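Local coordinates for SmhB (PDB 6ZZ5), which is a component of the tripartite alpha-pore-forming toxin Smh of Serratia marcescens and probably takes part in building the membrane pore, at residues 43-46 with 47-50; 61-64 with 65-69; 72-75 with 76-80; 249-252 with 253-256; 309-312 with 313-317. One frame throughout, in Å; residues are numbered along the deposited sequence.

How the contacts relate
Contacts 1, 2 and 3 lie in series on the long helix 44-92. The centres of contacts 1 and 2 are 27 Å apart, and those of contacts 2 and 3 are 16 Å apart. Contacts 2 and 3 touch where Y64 OH packs 3.4 Å from I72 CD1. Contact 4, at the start of helix 252-300, lies beside contact 1 at the same end of the bundle: L43 CD1 is 4.0 Å from E253 CG. Contact 5, on the short helix 306-319, is at the other end, its centre 65 Å from that of contact 1 and 23 Å from that of contact 3. Its R310 holds a sulfate ion that probably came from the crystallisation liquor.

Contact 1: 43-46 with 47-50; sequences LRES and ERQI
E45 OE1 has two arginines beside it. R48 NH2 makes a salt bridge to it at 3.5 Å. R44 NH2 is 3.9 Å away, a long salt bridge; the oxygen lies well out of the R44 guanidinium plane, so the pairing is one of charge and no N-H points at it. E45 reaches R48 because its chain leaves opposite its main-chain nitrogen and then bends at CG (chi2 52°). Its carboxylate stands steeply to the R48 guanidinium, the planes 76° apart. The two arginines run side by side, with R48 at the edge of the R44 group and NH2 to NH2 3.1 Å apart; the carboxylate probably offsets their charge. This salt-bridge network decorates the first turns of helix 44-92, with L43 as the N-cap residue. L43 O accepts from E47 N at 3.0 Å, and S46 O from I50 N. On another side, S46 OG donates to a water at 2.6 Å. That water in turn donates to Q49 OE1 at 3.1 Å, so it bridges two side chains three residues apart. E47 extends away from the arginines, and its OE2 is hydrogen-bonded to F37 N. L43 and I50 face inward, onto helices 99-151 and 252-300.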
loop_
_atom_site.group_PDB
_atom_site.type_symbol
_atom_site.label_atom_id
_atom_site.label_comp_id
_atom_site.label_asym_id
_atom_site.label_seq_id
_atom_site.Cartn_x
_atom_site.Cartn_y
_atom_site.Cartn_z
ATOM N N LEU A 43 -24.575 26.305 -6.856
ATOM C CA LEU A 43 -23.765 25.127 -6.443
ATOM C C LEU A 43 -22.488 25.570 -5.739
ATOM O O LEU A 43 -21.650 24.666 -5.446
ATOM C CB LEU A 43 -23.433 24.264 -7.660
ATOM C CG LEU A 43 -24.613 23.706 -8.448
ATOM C CD1 LEU A 43 -24.125 22.663 -9.434
ATOM C CD2 LEU A 43 -25.686 23.106 -7.547
ATOM N N ARG A 44 -22.330 26.869 -5.447
ATOM C CA ARG A 44 -21.108 27.429 -4.806
ATOM C C ARG A 44 -20.839 26.727 -3.468
ATOM O O ARG A 44 -19.646 26.404 -3.183
ATOM C CB ARG A 44 -21.228 28.948 -4.630
ATOM C CG ARG A 44 -20.107 29.585 -3.812
ATOM C CD ARG A 44 -20.297 31.086 -3.637
ATOM N NE ARG A 44 -21.663 31.432 -3.237
ATOM C CZ ARG A 44 -22.110 31.550 -1.983
ATOM N NH1 ARG A 44 -23.378 31.845 -1.762
ATOM N NH2 ARG A 44 -21.304 31.367 -0.955
ATOM N N GLU A 45 -21.864 26.484 -2.657
ATOM C CA GLU A 45 -21.617 25.860 -1.328
ATOM C C GLU A 45 -21.105 24.407 -1.481
ATOM O O GLU A 45 -20.256 23.928 -0.667
ATOM C CB GLU A 45 -22.874 25.968 -0.459
ATOM C CG GLU A 45 -22.552 25.867 1.013
ATOM C CD GLU A 45 -21.457 26.833 1.469
ATOM O OE1 GLU A 45 -21.287 27.933 0.814
ATOM O OE2 GLU A 45 -20.737 26.467 2.440
ATOM N N SER A 46 -21.646 23.676 -2.452
ATOM C CA SER A 46 -21.251 22.287 -2.735
ATOM C C SER A 46 -19.804 22.305 -3.227
ATOM O O SER A 46 -19.075 21.489 -2.747
ATOM C CB SER A 46 -22.192 21.622 -3.699
ATOM O OG SER A 46 -23.429 21.444 -3.032
ATOM N N GLU A 47 -19.424 23.236 -4.116
ATOM C CA GLU A 47 -18.008 23.360 -4.551
ATOM C C GLU A 47 -17.101 23.533 -3.315
ATOM O O GLU A 47 -16.073 22.889 -3.266
ATOM C CB GLU A 47 -17.822 24.494 -5.564
ATOM C CG GLU A 47 -16.359 24.811 -5.866
ATOM C CD GLU A 47 -16.155 26.001 -6.817
ATOM O OE1 GLU A 47 -15.168 26.727 -6.644
ATOM O OE2 GLU A 47 -16.932 26.135 -7.791
ATOM N N ARG A 48 -17.432 24.422 -2.396
ATOM C CA ARG A 48 -16.587 24.700 -1.197
ATOM C C ARG A 48 -16.471 23.473 -0.319
ATOM O O ARG A 48 -15.362 23.173 0.143
ATOM C CB ARG A 48 -17.114 25.914 -0.441
ATOM C CG ARG A 48 -16.754 27.210 -1.161
ATOM C CD ARG A 48 -16.148 28.250 -0.241
ATOM N NE ARG A 48 -17.281 28.846 0.436
ATOM C CZ ARG A 48 -17.838 30.002 0.108
ATOM N NH1 ARG A 48 -17.321 30.751 -0.853
ATOM N NH2 ARG A 48 -18.888 30.430 0.784
ATOM N N GLN A 49 -17.587 22.801 -0.067
ATOM C CA GLN A 49 -17.564 21.579 0.774
ATOM C C GLN A 49 -16.654 20.519 0.122
ATOM O O GLN A 49 -15.860 19.877 0.828
ATOM C CB GLN A 49 -18.998 21.074 1.011
ATOM C CG GLN A 49 -19.793 21.972 1.939
ATOM C CD GLN A 49 -21.279 21.699 1.932
ATOM O OE1 GLN A 49 -21.794 20.840 1.221
ATOM N NE2 GLN A 49 -22.009 22.526 2.650
ATOM N N ILE A 50 -16.832 20.287 -1.171
ATOM C CA ILE A 50 -16.045 19.238 -1.886
ATOM C C ILE A 50 -14.557 19.585 -1.819
ATOM O O ILE A 50 -13.730 18.679 -1.640
ATOM C CB ILE A 50 -16.544 19.100 -3.323
ATOM C CG1 ILE A 50 -17.961 18.515 -3.345
ATOM C CG2 ILE A 50 -15.556 18.293 -4.154
ATOM C CD1 ILE A 50 -18.607 18.729 -4.652
HETATM O O HOH W 1 -23.324 19.695 -1.164
#

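Contact 2: 61-64 with 65-69; sequences AEHY and LKDIQ
Y64 and I68 form the tight part of this contact. I68 CG2 comes 3.7 Å from Y64 CE1, and the two side chains cross at about a right angle. The backbone N of Q69 lies over one face of the phenol ring, offset toward its rim. The helix widens here into a pi-type turn: Y64 O accepts from both I68 N, at 2.9 Å, and Q69 N, at 2.8 Å. Q69 N lies almost straight ahead of the carbonyl oxygen, while I68 N sits above the carbonyl plane.

H63 and D67 are more open. H63 ND1 donates to D67 OD2 at 2.6 Å, and the oxygen lies close to the ring plane. D67 offers its anti lone pair, and its carboxylate plane is 60° from the ring. This His-carboxylate bond should restrain the rotation of the imidazole.

The solvent side is that of K66, which is exposed, and E62. K66 bends back (chi2 -52°), and its CG lies 3.3 Å from E62 OE2. K66 NZ remains beyond salt-bridge range of E62, whose OE1 is instead paired with R30, though the position of that oxygen is less sure.

Around the helix, Y64 packs on A19 and I22 of helix 4-30, where L65 meets Q23 and N27. H63 and I68 touch T126 of helix 99-151, and Y64 and I68 also reach L130.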
loop_
_atom_site.group_PDB
_atom_site.type_symbol
_atom_site.label_atom_id
_atom_site.label_comp_id
_atom_site.label_asym_id
_atom_site.label_seq_id
_atom_site.Cartn_x
_atom_site.Cartn_y
_atom_site.Cartn_z
ATOM N N ALA A 61 -3.225 11.871 2.473
ATOM C CA ALA A 61 -2.315 11.299 1.462
ATOM C C ALA A 61 -0.881 11.756 1.762
ATOM O O ALA A 61 0.027 10.883 1.726
ATOM C CB ALA A 61 -2.720 11.747 0.082
ATOM N N GLU A 62 -0.692 13.055 2.015
ATOM C CA GLU A 62 0.643 13.636 2.346
ATOM C C GLU A 62 1.143 12.998 3.646
ATOM O O GLU A 62 2.355 12.699 3.770
ATOM C CB GLU A 62 0.548 15.153 2.502
ATOM C CG GLU A 62 1.861 15.830 2.848
ATOM C CD GLU A 62 2.814 15.945 1.674
ATOM O OE1 GLU A 62 2.566 15.260 0.636
ATOM O OE2 GLU A 62 3.834 16.702 1.798
ATOM N N HIS A 63 0.270 12.822 4.622
ATOM C CA HIS A 63 0.677 12.214 5.921
ATOM C C HIS A 63 1.190 10.779 5.661
ATOM O O HIS A 63 2.257 10.389 6.161
ATOM C CB HIS A 63 -0.471 12.295 6.904
ATOM C CG HIS A 63 -0.170 11.620 8.197
ATOM N ND1 HIS A 63 0.999 11.908 8.935
ATOM C CD2 HIS A 63 -0.854 10.677 8.876
ATOM C CE1 HIS A 63 0.985 11.175 10.030
ATOM N NE2 HIS A 63 -0.143 10.406 10.000
ATOM N N TYR A 64 0.468 10.006 4.862
ATOM C CA TYR A 64 0.935 8.659 4.479
ATOM C C TYR A 64 2.324 8.783 3.847
ATOM O O TYR A 64 3.299 8.093 4.279
ATOM C CB TYR A 64 -0.024 7.908 3.544
ATOM C CG TYR A 64 0.618 6.585 3.255
ATOM C CD1 TYR A 64 0.523 5.542 4.161
ATOM C CD2 TYR A 64 1.392 6.410 2.131
ATOM C CE1 TYR A 64 1.222 4.364 3.950
ATOM C CE2 TYR A 64 2.036 5.220 1.878
ATOM C CZ TYR A 64 1.993 4.215 2.825
ATOM O OH TYR A 64 2.682 3.039 2.646
ATOM N N LEU A 65 2.432 9.626 2.813
ATOM C CA LEU A 65 3.630 9.652 1.940
ATOM C C LEU A 65 4.834 10.099 2.775
ATOM O O LEU A 65 5.908 9.511 2.599
ATOM C CB LEU A 65 3.420 10.584 0.751
ATOM C CG LEU A 65 2.442 10.081 -0.320
ATOM C CD1 LEU A 65 2.170 11.172 -1.372
ATOM C CD2 LEU A 65 3.011 8.862 -1.040
ATOM N N LYS A 66 4.672 11.126 3.602
ATOM C CA LYS A 66 5.792 11.831 4.242
ATOM C C LYS A 66 6.120 11.123 5.549
ATOM O O LYS A 66 7.301 11.081 5.959
ATOM C CB LYS A 66 5.502 13.334 4.424
ATOM C CG LYS A 66 5.506 14.177 3.150
ATOM C CD LYS A 66 6.766 14.054 2.245
ATOM C CE LYS A 66 6.658 14.657 0.846
ATOM N NZ LYS A 66 6.520 13.631 -0.227
ATOM N N ASP A 67 5.136 10.567 6.235
ATOM C CA ASP A 67 5.385 10.186 7.650
ATOM C C ASP A 67 5.298 8.676 7.759
ATOM O O ASP A 67 5.796 8.145 8.728
ATOM C CB ASP A 67 4.417 10.896 8.609
ATOM C CG ASP A 67 4.441 12.399 8.529
ATOM O OD1 ASP A 67 5.550 12.967 8.458
ATOM O OD2 ASP A 67 3.363 12.988 8.534
ATOM N N ILE A 68 4.588 7.994 6.863
ATOM C CA ILE A 68 4.358 6.542 7.098
ATOM C C ILE A 68 5.193 5.711 6.139
ATOM O O ILE A 68 5.872 4.745 6.640
ATOM C CB ILE A 68 2.855 6.183 7.080
ATOM C CG1 ILE A 68 2.097 7.049 8.082
ATOM C CG2 ILE A 68 2.665 4.689 7.292
ATOM C CD1 ILE A 68 0.607 6.812 8.065
ATOM N N GLN A 69 5.152 6.002 4.833
ATOM C CA GLN A 69 5.993 5.256 3.865
ATOM C C GLN A 69 7.436 5.103 4.392
ATOM O O GLN A 69 8.012 4.015 4.212
ATOM C CB GLN A 69 5.961 5.906 2.481
ATOM C CG GLN A 69 6.684 5.132 1.390
ATOM C CD GLN A 69 5.945 3.950 0.821
ATOM O OE1 GLN A 69 4.847 3.609 1.238
ATOM N NE2 GLN A 69 6.550 3.284 -0.141
#

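Contact 3: 72-75 with 76-80; sequences IIRN and VTNIQ
N75 and I79 meet one turn apart on helix 44-92, and N75 can be followed outward. Its CB lies against its own turn. Its CG is trans to the main-chain N (chi1 177°), beside the carbonyl carbon, and the amide ends near W285 and I79. At the tip, ND2 lies 3.6 Å from I79 CD1 and also has a hydrogen-bond partner outside the two segments. OD1 takes a hydrogen bond from W285 NE1 and another, at 3.0 Å, from a water. The same water accepts from N78 ND2 at 2.9 Å, so it ties two buried asparagines together.

N78 folds back over its own helix. Its CG lies 3.2 Å from R74 O, and its OD1 is 3.8 Å from R74 CD. The R74 chain is bent twice, and its guanidinium plane is 30° from that of the N78 amide. N78 N donates to R74 O at 2.8 Å. T77 OG1 has K332 NZ as its main partner.

The buried side faces several helices. I79 packs on M281 and W285 of helix 252-300 and on M12 of helix 4-30. V76 lies against S16 and K332, the latter on helix 321-336, and N78 touches Y116 and V119 of helix 99-151.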
loop_
_atom_site.group_PDB
_atom_site.type_symbol
_atom_site.label_atom_id
_atom_site.label_comp_id
_atom_site.label_asym_id
_atom_site.label_seq_id
_atom_site.Cartn_x
_atom_site.Cartn_y
_atom_site.Cartn_z
ATOM N N ILE A 72 7.797 2.221 6.703
ATOM C CA ILE A 72 7.706 0.886 6.071
ATOM C C ILE A 72 9.095 0.531 5.499
ATOM O O ILE A 72 9.568 -0.586 5.665
ATOM C CB ILE A 72 6.512 0.863 5.109
ATOM C CG1 ILE A 72 5.223 0.977 5.945
ATOM C CG2 ILE A 72 6.551 -0.409 4.295
ATOM C CD1 ILE A 72 3.994 1.306 5.222
ATOM N N ILE A 73 9.776 1.475 4.889
ATOM C CA ILE A 73 11.126 1.208 4.341
ATOM C C ILE A 73 12.079 0.914 5.498
ATOM O O ILE A 73 12.921 -0.015 5.390
ATOM C CB ILE A 73 11.586 2.365 3.439
ATOM C CG1 ILE A 73 10.655 2.468 2.214
ATOM C CG2 ILE A 73 13.041 2.181 3.046
ATOM C CD1 ILE A 73 10.816 3.748 1.414
ATOM N N ARG A 74 11.949 1.689 6.563
ATOM C CA ARG A 74 12.763 1.500 7.768
ATOM C C ARG A 74 12.588 0.055 8.260
ATOM O O ARG A 74 13.616 -0.555 8.679
ATOM C CB ARG A 74 12.385 2.582 8.775
ATOM C CG ARG A 74 12.963 2.379 10.156
ATOM C CD ARG A 74 14.454 2.499 10.081
ATOM N NE ARG A 74 14.886 3.808 9.622
ATOM C CZ ARG A 74 16.146 4.105 9.302
ATOM N NH1 ARG A 74 16.460 5.335 8.920
ATOM N NH2 ARG A 74 17.079 3.167 9.366
ATOM N N ASN A 75 11.341 -0.458 8.247
ATOM C CA ASN A 75 11.042 -1.803 8.755
ATOM C C ASN A 75 11.886 -2.780 7.927
ATOM O O ASN A 75 12.451 -3.734 8.493
ATOM C CB ASN A 75 9.574 -2.169 8.654
ATOM C CG ASN A 75 9.354 -3.591 9.114
ATOM O OD1 ASN A 75 9.467 -3.847 10.302
ATOM N ND2 ASN A 75 9.000 -4.482 8.199
ATOM N N VAL A 76 11.956 -2.588 6.613
ATOM C CA VAL A 76 12.716 -3.526 5.749
ATOM C C VAL A 76 14.196 -3.441 6.152
ATOM O O VAL A 76 14.858 -4.508 6.172
ATOM C CB VAL A 76 12.508 -3.230 4.246
ATOM C CG1 VAL A 76 13.410 -4.091 3.414
ATOM C CG2 VAL A 76 11.064 -3.385 3.830
ATOM N N THR A 77 14.738 -2.259 6.351
ATOM C CA THR A 77 16.138 -2.071 6.825
ATOM C C THR A 77 16.341 -2.796 8.174
ATOM O O THR A 77 17.403 -3.408 8.417
ATOM C CB THR A 77 16.479 -0.579 6.985
ATOM O OG1 THR A 77 16.223 -0.022 5.691
ATOM C CG2 THR A 77 17.913 -0.345 7.429
ATOM N N ASN A 78 15.355 -2.730 9.047
ATOM C CA ASN A 78 15.441 -3.365 10.400
ATOM C C ASN A 78 15.478 -4.881 10.237
ATOM O O ASN A 78 16.221 -5.514 10.956
ATOM C CB ASN A 78 14.264 -2.961 11.297
ATOM C CG ASN A 78 14.301 -1.508 11.680
ATOM O OD1 ASN A 78 15.340 -0.874 11.532
ATOM N ND2 ASN A 78 13.203 -0.985 12.205
ATOM N N ILE A 79 14.667 -5.445 9.334
ATOM C CA ILE A 79 14.701 -6.892 9.056
ATOM C C ILE A 79 16.118 -7.220 8.587
ATOM O O ILE A 79 16.683 -8.199 9.029
ATOM C CB ILE A 79 13.625 -7.279 8.028
ATOM C CG1 ILE A 79 12.225 -7.008 8.624
ATOM C CG2 ILE A 79 13.818 -8.717 7.603
ATOM C CD1 ILE A 79 11.102 -7.340 7.715
ATOM N N GLN A 80 16.647 -6.457 7.633
ATOM C CA GLN A 80 17.981 -6.725 7.089
ATOM C C GLN A 80 18.965 -6.736 8.266
ATOM O O GLN A 80 19.782 -7.679 8.343
ATOM C CB GLN A 80 18.374 -5.688 6.057
ATOM C CG GLN A 80 19.677 -5.996 5.352
ATOM C CD GLN A 80 19.922 -5.026 4.233
ATOM O OE1 GLN A 80 20.672 -4.118 4.428
ATOM N NE2 GLN A 80 19.248 -5.171 3.100
HETATM O O HOH W 2 10.865 -2.584 12.609
#

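Contact 4: 249-252 with 253-256; sequences QLNS and EVLV
N251 keeps an extended backbone (psi 134°) and S252 turns into the helix, and N251 O accepts from L255 N at 3.0 Å as the first turn closes. S252 O then accepts from V256 N.

The N251 side chain folds over the start of the helix. Its CG is anti to its own backbone N (chi1 172°), and this brings OD1 to the N-H groups of E253 and V254 at the helix start. V254 N donates to OD1 at 3.1 Å, in the amide plane and on a lone pair. E253 N makes a second, weak bond to the same atom, at 2.9 Å and with a bent angle. One oxygen therefore serves two backbone donors. N251 CB also packs 3.9 Å from V254 CG2.

E253 curls back beside this cap, with its carboxylate 82° from the N251 amide plane. Its negative charge so near the helix start would probably suit the helix dipole.

L250, just ahead of the cap, reaches past it. L250 CD2 comes 3.5 Å from L255 CD1, and V254 CG1 lies at 4.2 Å. L250 and L255 also pack on L162 of helix 156-184, and V254 on L148 of helix 99-151.

An asparagine N-cap, with apolar residues at the positions just before it and four after it in contact, is a helix start with a hydrophobic staple.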
loop_
_atom_site.group_PDB
_atom_site.type_symbol
_atom_site.label_atom_id
_atom_site.label_comp_id
_atom_site.label_asym_id
_atom_site.label_seq_id
_atom_site.Cartn_x
_atom_site.Cartn_y
_atom_site.Cartn_z
ATOM N N GLN A 249 -26.374 9.780 -17.838
ATOM C CA GLN A 249 -27.689 10.475 -17.672
ATOM C C GLN A 249 -27.684 11.276 -16.360
ATOM O O GLN A 249 -28.543 12.167 -16.250
ATOM C CB GLN A 249 -28.912 9.544 -17.765
ATOM C CG GLN A 249 -29.205 8.709 -16.520
ATOM C CD GLN A 249 -28.458 7.394 -16.514
ATOM O OE1 GLN A 249 -27.373 7.257 -17.076
ATOM N NE2 GLN A 249 -29.042 6.404 -15.874
ATOM N N LEU A 250 -26.766 11.003 -15.420
ATOM C CA LEU A 250 -26.683 11.695 -14.103
ATOM C C LEU A 250 -26.170 13.142 -14.290
ATOM O O LEU A 250 -25.415 13.407 -15.241
ATOM C CB LEU A 250 -25.740 10.874 -13.211
ATOM C CG LEU A 250 -26.005 10.849 -11.706
ATOM C CD1 LEU A 250 -27.409 10.372 -11.358
ATOM C CD2 LEU A 250 -24.978 9.956 -11.028
ATOM N N ASN A 251 -26.519 14.045 -13.377
ATOM C CA ASN A 251 -26.045 15.447 -13.393
ATOM C C ASN A 251 -24.499 15.426 -13.379
ATOM O O ASN A 251 -23.898 14.691 -12.584
ATOM C CB ASN A 251 -26.656 16.261 -12.255
ATOM C CG ASN A 251 -26.034 17.644 -12.139
ATOM O OD1 ASN A 251 -24.935 17.777 -11.580
ATOM N ND2 ASN A 251 -26.708 18.678 -12.672
ATOM N N SER A 252 -23.867 16.226 -14.242
ATOM C CA SER A 252 -22.405 16.248 -14.441
ATOM C C SER A 252 -21.660 16.570 -13.134
ATOM O O SER A 252 -20.587 15.986 -12.888
ATOM C CB SER A 252 -22.081 17.229 -15.505
ATOM O OG SER A 252 -22.228 16.603 -16.760
ATOM N N GLU A 253 -22.170 17.512 -12.344
ATOM C CA GLU A 253 -21.471 17.977 -11.122
ATOM C C GLU A 253 -21.624 16.881 -10.059
ATOM O O GLU A 253 -20.702 16.653 -9.284
ATOM C CB GLU A 253 -22.037 19.331 -10.688
ATOM C CG GLU A 253 -21.627 20.465 -11.598
ATOM C CD GLU A 253 -22.202 20.433 -12.998
ATOM O OE1 GLU A 253 -23.467 20.386 -13.110
ATOM O OE2 GLU A 253 -21.381 20.435 -13.968
ATOM N N VAL A 254 -22.770 16.210 -10.031
ATOM C CA VAL A 254 -22.989 15.074 -9.122
ATOM C C VAL A 254 -21.962 13.997 -9.466
ATOM O O VAL A 254 -21.467 13.386 -8.537
ATOM C CB VAL A 254 -24.421 14.542 -9.203
ATOM C CG1 VAL A 254 -24.535 13.217 -8.460
ATOM C CG2 VAL A 254 -25.404 15.564 -8.656
ATOM N N LEU A 255 -21.802 13.676 -10.741
ATOM C CA LEU A 255 -20.869 12.615 -11.205
ATOM C C LEU A 255 -19.474 12.920 -10.652
ATOM O O LEU A 255 -18.822 12.018 -10.151
ATOM C CB LEU A 255 -20.834 12.597 -12.739
ATOM C CG LEU A 255 -20.996 11.275 -13.485
ATOM C CD1 LEU A 255 -21.892 10.303 -12.742
ATOM C CD2 LEU A 255 -21.595 11.518 -14.890
ATOM N N VAL A 256 -18.991 14.134 -10.863
ATOM C CA VAL A 256 -17.682 14.580 -10.332
ATOM C C VAL A 256 -17.667 14.389 -8.808
ATOM O O VAL A 256 -16.693 13.804 -8.293
ATOM C CB VAL A 256 -17.397 16.018 -10.772
ATOM C CG1 VAL A 256 -16.198 16.582 -10.061
ATOM C CG2 VAL A 256 -17.239 16.094 -12.293
#

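Contact 5: 309-312 with 313-317; sequences LRQL and FLTAS. With SO4 (sulfate ion), chain D.
T315 has its OG1 anti to the carbonyl carbon (chi1 -56°), a torsion that turns the hydroxyl back toward Q311 O. OG1 donates to that oxygen at 2.9 Å, and T315 N does so at 3.0 Å. The two donors come from opposite faces of the carbonyl plane, so Q311 O is gripped from both. The Q311 chain bends at chi2, bringing NE2 3.1 Å from T315 OG1, but the angle is too poor for a hydrogen bond.

L309 and F313, one turn apart, lie side by side and point the same way. L309 CD2 meets F313 CE2 at 3.9 Å, and L309 O lies at the edge of the ring. Both side chains also touch L106 of helix 99-151; F313 meets Q86 of helix 44-92 as well.

R310 leads off to the sulfate ion. Its guanidinium meets the ion edge-on through two N-H groups: NH2 to O3 at 2.7 Å and NH1 to O1 at 3.2 Å. Both bonds are nearly straight, the NH2 one at 176°.

L309 and F313 thus pack against the bundle, while R310 offers a paired donor edge suited to an oxyanion, here an ion probably from the crystallisation liquor.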
loop_
_atom_site.group_PDB
_atom_site.type_symbol
_atom_site.label_atom_id
_atom_site.label_comp_id
_atom_site.label_asym_id
_atom_site.label_seq_id
_atom_site.Cartn_x
_atom_site.Cartn_y
_atom_site.Cartn_z
ATOM N N LEU A 309 21.908 -24.549 20.763
ATOM C CA LEU A 309 22.003 -23.208 20.120
ATOM C C LEU A 309 22.960 -23.247 18.919
ATOM O O LEU A 309 22.648 -22.623 17.898
ATOM C CB LEU A 309 22.447 -22.192 21.162
ATOM C CG LEU A 309 21.376 -21.876 22.207
ATOM C CD1 LEU A 309 22.010 -21.160 23.374
ATOM C CD2 LEU A 309 20.255 -21.051 21.579
ATOM N N ARG A 310 24.068 -23.974 19.026
ATOM C CA ARG A 310 24.923 -24.192 17.840
ATOM C C ARG A 310 24.082 -24.785 16.698
ATOM O O ARG A 310 24.133 -24.213 15.591
ATOM C CB ARG A 310 26.133 -25.031 18.216
ATOM C CG ARG A 310 27.033 -24.328 19.209
ATOM C CD ARG A 310 28.427 -24.942 19.291
ATOM N NE ARG A 310 28.338 -26.018 20.227
ATOM C CZ ARG A 310 28.702 -26.001 21.513
ATOM N NH1 ARG A 310 29.277 -24.959 22.092
ATOM N NH2 ARG A 310 28.487 -27.076 22.230
ATOM N N GLN A 311 23.336 -25.867 16.959
ATOM C CA GLN A 311 22.490 -26.552 15.945
ATOM C C GLN A 311 21.519 -25.521 15.362
ATOM O O GLN A 311 21.393 -25.417 14.115
ATOM C CB GLN A 311 21.730 -27.753 16.540
ATOM C CG GLN A 311 20.975 -28.652 15.543
ATOM C CD GLN A 311 19.691 -28.125 14.902
ATOM O OE1 GLN A 311 18.892 -27.396 15.532
ATOM N NE2 GLN A 311 19.478 -28.471 13.621
ATOM N N LEU A 312 20.824 -24.778 16.226
ATOM C CA LEU A 312 19.715 -23.914 15.796
ATOM C C LEU A 312 20.248 -22.775 14.928
ATOM O O LEU A 312 19.670 -22.512 13.851
ATOM C CB LEU A 312 19.016 -23.376 17.029
ATOM C CG LEU A 312 17.841 -22.452 16.708
ATOM C CD1 LEU A 312 16.729 -23.233 16.061
ATOM C CD2 LEU A 312 17.352 -21.806 17.978
ATOM N N PHE A 313 21.323 -22.144 15.349
ATOM C CA PHE A 313 21.881 -20.962 14.650
ATOM C C PHE A 313 22.677 -21.395 13.413
ATOM O O PHE A 313 22.624 -20.658 12.426
ATOM C CB PHE A 313 22.654 -20.077 15.625
ATOM C CG PHE A 313 21.725 -19.198 16.418
ATOM C CD1 PHE A 313 21.280 -18.005 15.903
ATOM C CD2 PHE A 313 21.240 -19.582 17.657
ATOM C CE1 PHE A 313 20.431 -17.189 16.640
ATOM C CE2 PHE A 313 20.357 -18.793 18.368
ATOM C CZ PHE A 313 19.946 -17.587 17.868
ATOM N N LEU A 314 23.391 -22.514 13.422
ATOM C CA LEU A 314 24.024 -22.963 12.154
ATOM C C LEU A 314 22.924 -23.269 11.145
ATOM O O LEU A 314 22.994 -22.721 10.085
ATOM C CB LEU A 314 24.932 -24.158 12.379
ATOM C CG LEU A 314 26.218 -23.898 13.173
ATOM C CD1 LEU A 314 26.859 -25.194 13.631
ATOM C CD2 LEU A 314 27.219 -23.113 12.348
ATOM N N THR A 315 21.906 -24.079 11.492
ATOM C CA THR A 315 20.783 -24.409 10.579
ATOM C C THR A 315 20.071 -23.130 10.103
ATOM O O THR A 315 19.781 -23.017 8.851
ATOM C CB THR A 315 19.870 -25.458 11.239
ATOM O OG1 THR A 315 20.777 -26.530 11.522
ATOM C CG2 THR A 315 18.723 -25.911 10.364
ATOM N N ALA A 316 19.683 -22.236 11.006
ATOM C CA ALA A 316 19.023 -20.986 10.608
ATOM C C ALA A 316 19.825 -20.300 9.481
ATOM O O ALA A 316 19.239 -19.980 8.414
ATOM C CB ALA A 316 18.873 -20.046 11.774
ATOM N N SER A 317 21.125 -20.124 9.669
ATOM C CA SER A 317 21.980 -19.377 8.707
ATOM C C SER A 317 21.962 -20.064 7.341
ATOM O O SER A 317 22.062 -19.383 6.288
ATOM C CB SER A 317 23.394 -19.205 9.260
ATOM O OG SER A 317 24.100 -20.442 9.228
HETATM S S SO4 D . 29.630 -26.271 25.829
HETATM O O1 SO4 D . 29.582 -24.932 25.274
HETATM O O2 SO4 D . 30.985 -26.615 26.139
HETATM O O3 SO4 D . 29.104 -27.197 24.871
HETATM O O4 SO4 D . 28.819 -26.331 27.013
#